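Local coordinates for protein phytoene synthase (Enterococcus hirae, PDB 5IYS) that binds magnesium and two farnesyl thiodiphosphate molecules and probably joins prenyl diphosphates head to head, as dehydrosqualene synthases do, at residues A[49-54]-A[107-112]. Numbering follows the deposited sequence.
Sequences YAFCRR and FDMLTG. With FPS (S-[(2E,6E)-3,7,11-trimethyldodeca-2,6,10-trienyl] trihydrogen thiodiphosphate), chain H; FPS (S-[(2E,6E)-3,7,11-trimethyldodeca-2,6,10-trienyl] trihydrogen thiodiphosphate), chain G.
Met109 reaches from helix 104-116 towards helix 39-60, where its CE meets Cys52 SG at 4.0 Å and its CG lies 4.1 Å from Phe51 CE1. Bends at chi2 (58°) and chi3 (83°) swing the end of the flexible thioether across towards Cys52 and the prenyl chain, bringing Met109 CE to 3.6 Å from C6 of the chain H ligand. The small Cys52 lets this chain lie close to the helix, with Cys52 CB 3.5 Å from C7 of the chain H ligand. Behind them the Phe51 ring reaches across to helix 104-116, its CZ against Leu110 CD2 at 3.7 Å; Phe106 meets the same ring edge-to-face, and Trp89 meets it with the planes steeply inclined. No hydrogen bond joins the two segments, which run nearly parallel with axes 10.7 Å apart.

One turn apart on helix 39-60, Tyr49 and Arg53 carry the pocket on to the diphosphates, while Tyr49 CD2 also packs on C12 of the chain H ligand. Tyr49 OH makes a very short 2.5 Å hydrogen bond to O1A of the chain G ligand and accepts a nearly straight one from Arg53 NE, in the guanidinium plane. Arg53 NH1 donates to O2B of the chain H ligand and forms a salt bridge with Asp57, which would help fix the cationic group. One side of helix 39-60, with Met109, thus lines both prenyl and diphosphate parts of the two-ligand pocket beside magnesium-binding Asp56 and Asp60, as in the all-helical squalene/phytoene synthase fold.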
ATOM      1  N   TYR A  49      -0.697  -2.591  -9.481  1.00 10.78           N
ATOM      2  CA  TYR A  49      -0.156  -3.483  -8.458  1.00 15.69           C
ATOM      3  C   TYR A  49       1.128  -4.172  -8.939  1.00 16.37           C
ATOM      4  O   TYR A  49       2.141  -4.210  -8.220  1.00 16.63           O
ATOM      5  CB  TYR A  49      -1.174  -4.573  -8.091  1.00 15.23           C
ATOM      6  CG  TYR A  49      -0.662  -5.464  -6.981  1.00 16.49           C
ATOM      7  CD1 TYR A  49       0.151  -6.569  -7.269  1.00 17.82           C
ATOM      8  CD2 TYR A  49      -0.807  -5.079  -5.650  1.00 17.27           C
ATOM      9  CE1 TYR A  49       0.754  -7.286  -6.229  1.00 13.65           C
ATOM     10  CE2 TYR A  49      -0.232  -5.798  -4.619  1.00 16.53           C
ATOM     11  CZ  TYR A  49       0.553  -6.899  -4.924  1.00 23.79           C
ATOM     12  OH  TYR A  49       1.157  -7.611  -3.901  1.00 21.68           O
ATOM     13  N   ALA A  50       1.066  -4.715 -10.151  1.00 15.15           N
ATOM     14  CA  ALA A  50       2.226  -5.373 -10.765  1.00 17.37           C
ATOM     15  C   ALA A  50       3.462  -4.468 -10.825  1.00 17.00           C
ATOM     16  O   ALA A  50       4.587  -4.933 -10.647  1.00 19.61           O
ATOM     17  CB  ALA A  50       1.864  -5.872 -12.175  1.00 16.10           C
ATOM     18  N   PHE A  51       3.287  -3.239 -11.282  1.00 17.15           N
ATOM     19  CA  PHE A  51       4.397  -2.295 -11.322  1.00 17.23           C
ATOM     20  C   PHE A  51       4.960  -2.100  -9.914  1.00 18.96           C
ATOM     21  O   PHE A  51       6.174  -2.245  -9.705  1.00 17.47           O
ATOM     22  CB  PHE A  51       3.962  -0.961 -11.920  1.00 18.91           C
ATOM     23  CG  PHE A  51       4.957   0.150 -11.687  1.00 19.41           C
ATOM     24  CD1 PHE A  51       4.939   0.859 -10.491  1.00 24.28           C
ATOM     25  CD2 PHE A  51       5.939   0.435 -12.634  1.00 26.68           C
ATOM     26  CE1 PHE A  51       5.855   1.901 -10.254  1.00 21.09           C
ATOM     27  CE2 PHE A  51       6.865   1.481 -12.419  1.00 21.18           C
ATOM     28  CZ  PHE A  51       6.840   2.175 -11.204  1.00 25.07           C
ATOM     29  N   CYS A  52       4.080  -1.872  -8.939  1.00 18.80           N
ATOM     30  CA  CYS A  52       4.547  -1.664  -7.555  1.00 19.04           C
ATOM     31  C   CYS A  52       5.285  -2.888  -6.990  1.00 19.53           C
ATOM     32  O   CYS A  52       6.306  -2.781  -6.286  1.00 18.20           O
ATOM     33  CB  CYS A  52       3.366  -1.318  -6.653  1.00 18.32           C
ATOM     34  SG  CYS A  52       2.624   0.297  -7.030  1.00 18.74           S
ATOM     35  N   ARG A  53       4.639  -4.038  -7.118  1.00 19.59           N
ATOM     36  CA  ARG A  53       5.198  -5.301  -6.599  1.00 21.62           C
ATOM     37  C   ARG A  53       6.574  -5.567  -7.199  1.00 21.55           C
ATOM     38  O   ARG A  53       7.500  -5.972  -6.484  1.00 22.69           O
ATOM     39  CB  ARG A  53       4.232  -6.458  -6.907  1.00 20.70           C
ATOM     40  CG  ARG A  53       4.533  -7.837  -6.293  1.00 25.77           C
ATOM     41  CD  ARG A  53       5.221  -7.845  -4.923  1.00 22.37           C
ATOM     42  NE  ARG A  53       4.333  -7.526  -3.807  1.00 29.34           N
ATOM     43  CZ  ARG A  53       4.738  -7.251  -2.571  1.00 32.36           C
ATOM     44  NH1 ARG A  53       6.035  -7.219  -2.264  1.00 31.50           N
ATOM     45  NH2 ARG A  53       3.837  -7.012  -1.631  1.00 34.17           N
ATOM     46  N   ARG A  54       6.743  -5.259  -8.482  1.00 22.42           N
ATOM     47  CA  ARG A  54       8.042  -5.488  -9.137  1.00 23.49           C
ATOM     48  C   ARG A  54       9.123  -4.572  -8.580  1.00 26.12           C
ATOM     49  O   ARG A  54      10.204  -5.041  -8.185  1.00 26.26           O
ATOM     50  CB  ARG A  54       7.951  -5.352 -10.667  1.00 22.75           C
ATOM     51  CG  ARG A  54       9.327  -5.347 -11.327  1.00 28.02           C
ATOM     52  CD  ARG A  54       9.274  -5.122 -12.847  1.00 33.55           C
ATOM     53  NE  ARG A  54       8.516  -6.165 -13.525  1.00 29.28           N
ATOM     54  CZ  ARG A  54       8.190  -6.130 -14.814  1.00 37.93           C
ATOM     55  NH1 ARG A  54       8.633  -5.153 -15.605  1.00 32.01           N
ATOM     56  NH2 ARG A  54       7.470  -7.120 -15.316  1.00 33.22           N
ATOM     57  N   PHE A 107       7.164   7.632 -10.418  1.00 16.59           N
ATOM     58  CA  PHE A 107       8.550   8.035 -10.207  1.00 17.35           C
ATOM     59  C   PHE A 107       8.810   8.111  -8.693  1.00 18.12           C
ATOM     60  O   PHE A 107       9.828   7.643  -8.202  1.00 17.95           O
ATOM     61  CB  PHE A 107       8.748   9.423 -10.846  1.00 18.29           C
ATOM     62  CG  PHE A 107       9.067   9.396 -12.312  1.00 22.73           C
ATOM     63  CD1 PHE A 107      10.297   8.911 -12.762  1.00 30.40           C
ATOM     64  CD2 PHE A 107       8.173   9.909 -13.236  1.00 23.54           C
ATOM     65  CE1 PHE A 107      10.607   8.911 -14.126  1.00 25.78           C
ATOM     66  CE2 PHE A 107       8.504   9.996 -14.585  1.00 23.58           C
ATOM     67  CZ  PHE A 107       9.701   9.455 -15.036  1.00 27.69           C
ATOM     68  N   ASP A 108       7.867   8.689  -7.952  1.00 16.01           N
ATOM     69  CA  ASP A 108       7.954   8.747  -6.492  1.00 16.00           C
ATOM     70  C   ASP A 108       8.136   7.366  -5.839  1.00 17.45           C
ATOM     71  O   ASP A 108       8.881   7.237  -4.877  1.00 18.09           O
ATOM     72  CB  ASP A 108       6.744   9.493  -5.885  1.00 12.34           C
ATOM     73  CG  ASP A 108       6.743  10.987  -6.197  1.00 18.30           C
ATOM     74  OD1 ASP A 108       7.825  11.500  -6.576  1.00 21.71           O
ATOM     75  OD2 ASP A 108       5.691  11.675  -6.020  1.00 20.80           O
ATOM     76  N   MET A 109       7.343   6.376  -6.241  1.00 17.20           N
ATOM     77  CA  MET A 109       7.536   5.002  -5.790  1.00 18.42           C
ATOM     78  C   MET A 109       8.979   4.503  -5.998  1.00 17.90           C
ATOM     79  O   MET A 109       9.570   3.926  -5.086  1.00 17.34           O
ATOM     80  CB  MET A 109       6.522   4.077  -6.495  1.00 16.77           C
ATOM     81  CG  MET A 109       6.689   2.553  -6.268  1.00 16.39           C
ATOM     82  SD  MET A 109       6.608   2.109  -4.526  1.00 21.68           S
ATOM     83  CE  MET A 109       4.837   1.999  -4.205  1.00 16.87           C
ATOM     84  N   LEU A 110       9.546   4.701  -7.185  1.00 16.44           N
ATOM     85  CA  LEU A 110      10.898   4.176  -7.423  1.00 18.82           C
ATOM     86  C   LEU A 110      11.881   4.915  -6.500  1.00 20.67           C
ATOM     87  O   LEU A 110      12.861   4.349  -6.054  1.00 20.32           O
ATOM     88  CB  LEU A 110      11.303   4.376  -8.880  1.00 18.90           C
ATOM     89  CG  LEU A 110      10.329   3.654  -9.826  1.00 17.44           C
ATOM     90  CD1 LEU A 110      10.910   3.602 -11.235  1.00 20.18           C
ATOM     91  CD2 LEU A 110      10.067   2.248  -9.308  1.00 19.73           C
ATOM     92  N   THR A 111      11.631   6.198  -6.240  1.00 20.33           N
ATOM     93  CA  THR A 111      12.547   6.998  -5.418  1.00 19.38           C
ATOM     94  C   THR A 111      12.487   6.511  -3.980  1.00 21.41           C
ATOM     95  O   THR A 111      13.515   6.417  -3.291  1.00 20.66           O
ATOM     96  CB  THR A 111      12.085   8.475  -5.415  1.00 19.07           C
ATOM     97  OG1 THR A 111      12.233   9.007  -6.732  1.00 22.18           O
ATOM     98  CG2 THR A 111      12.885   9.305  -4.415  1.00 22.63           C
ATOM     99  N   GLY A 112      11.284   6.141  -3.535  1.00 20.30           N
ATOM    100  CA  GLY A 112      11.133   5.590  -2.204  1.00 19.98           C
ATOM    101  C   GLY A 112      11.790   4.225  -2.099  1.00 22.07           C
ATOM    102  O   GLY A 112      12.483   3.925  -1.116  1.00 21.56           O
TER
HETATM  103  C1  FPS H 507       4.434  -3.323   0.847  1.00 43.94           C
HETATM  104  S1  FPS H 507       5.118  -2.611   2.311  1.00 52.16           S
HETATM  105  C2  FPS H 507       5.055  -2.670  -0.364  1.00 39.65           C
HETATM  106  C3  FPS H 507       4.825  -1.405  -0.759  1.00 38.60           C
HETATM  107  C4  FPS H 507       3.986  -0.429   0.022  1.00 33.82           C
HETATM  108  C5  FPS H 507       5.495  -0.936  -2.031  1.00 33.54           C
HETATM  109  C6  FPS H 507       4.823  -1.524  -3.271  1.00 22.93           C
HETATM  110  C7  FPS H 507       3.313  -1.381  -3.189  1.00 22.36           C
HETATM  111  C8  FPS H 507       2.499  -2.410  -3.468  1.00 26.60           C
HETATM  112  C10 FPS H 507       1.017  -2.179  -3.296  1.00 23.92           C
HETATM  113  C9  FPS H 507       3.047  -3.763  -3.838  1.00 25.91           C
HETATM  114  C11 FPS H 507       0.335  -1.714  -4.563  1.00 23.61           C
HETATM  115  C12 FPS H 507      -1.138  -1.967  -4.271  1.00 17.85           C
HETATM  116  C13 FPS H 507      -2.141  -1.656  -5.112  1.00 19.83           C
HETATM  117  C14 FPS H 507      -1.925  -1.026  -6.454  1.00 19.47           C
HETATM  118  C15 FPS H 507      -3.543  -1.943  -4.676  1.00 17.53           C
HETATM  119  PA  FPS H 507       6.635  -3.936   2.643  1.00 46.32           P
HETATM  120  O1A FPS H 507       7.566  -3.918   1.488  1.00 45.10           O
HETATM  121  O2A FPS H 507       7.427  -3.482   3.968  1.00 40.73           O
HETATM  122  O3A FPS H 507       5.956  -5.345   3.069  1.00 47.53           O
HETATM  123  PB  FPS H 507       5.909  -6.709   2.246  1.00 53.74           P
HETATM  124  O1B FPS H 507       6.692  -7.689   3.078  1.00 55.27           O
HETATM  125  O2B FPS H 507       6.529  -6.617   0.869  1.00 53.73           O
HETATM  126  O3B FPS H 507       4.447  -7.081   2.117  1.00 49.12           O
HETATM  127  C1  FPS G 506       0.698  -3.553   1.125  1.00 41.38           C
HETATM  128  S1  FPS G 506       1.089  -4.334  -0.395  1.00 41.48           S
HETATM  129  C2  FPS G 506       0.297  -2.158   0.683  1.00 37.31           C
HETATM  130  C3  FPS G 506       0.546  -1.036   1.381  1.00 38.26           C
HETATM  131  C4  FPS G 506       1.238  -1.097   2.711  1.00 34.47           C
HETATM  132  C5  FPS G 506       0.111   0.322   0.866  1.00 33.77           C
HETATM  133  C6  FPS G 506      -0.598   0.305  -0.488  1.00 33.25           C
HETATM  134  C7  FPS G 506      -1.304   1.633  -0.677  1.00 23.11           C
HETATM  135  C8  FPS G 506      -2.496   1.731  -1.293  1.00 23.82           C
HETATM  136  C10 FPS G 506      -3.040   3.122  -1.533  1.00 18.71           C
HETATM  137  C9  FPS G 506      -3.260   0.535  -1.808  1.00 24.60           C
HETATM  138  C11 FPS G 506      -4.439   3.226  -0.918  1.00 20.62           C
HETATM  139  C12 FPS G 506      -5.096   4.545  -1.291  1.00 17.93           C
HETATM  140  C13 FPS G 506      -5.926   4.720  -2.344  1.00 20.11           C
HETATM  141  C14 FPS G 506      -6.545   6.071  -2.594  1.00 20.31           C
HETATM  142  C15 FPS G 506      -6.289   3.591  -3.274  1.00 23.53           C
HETATM  143  PA  FPS G 506       1.040  -6.391  -0.228  1.00 39.78           P
HETATM  144  O1A FPS G 506       0.739  -7.024  -1.515  1.00 38.97           O
HETATM  145  O2A FPS G 506       2.596  -6.710   0.081  1.00 46.92           O
HETATM  146  O3A FPS G 506       0.219  -6.967   1.013  1.00 46.79           O
HETATM  147  PB  FPS G 506       1.043  -7.098   2.407  1.00 43.56           P
HETATM  148  O1B FPS G 506       1.598  -8.487   2.567  1.00 45.94           O
HETATM  149  O2B FPS G 506       0.030  -6.670   3.443  1.00 39.85           O
HETATM  150  O3B FPS G 506       2.231  -6.166   2.503  1.00 50.92           O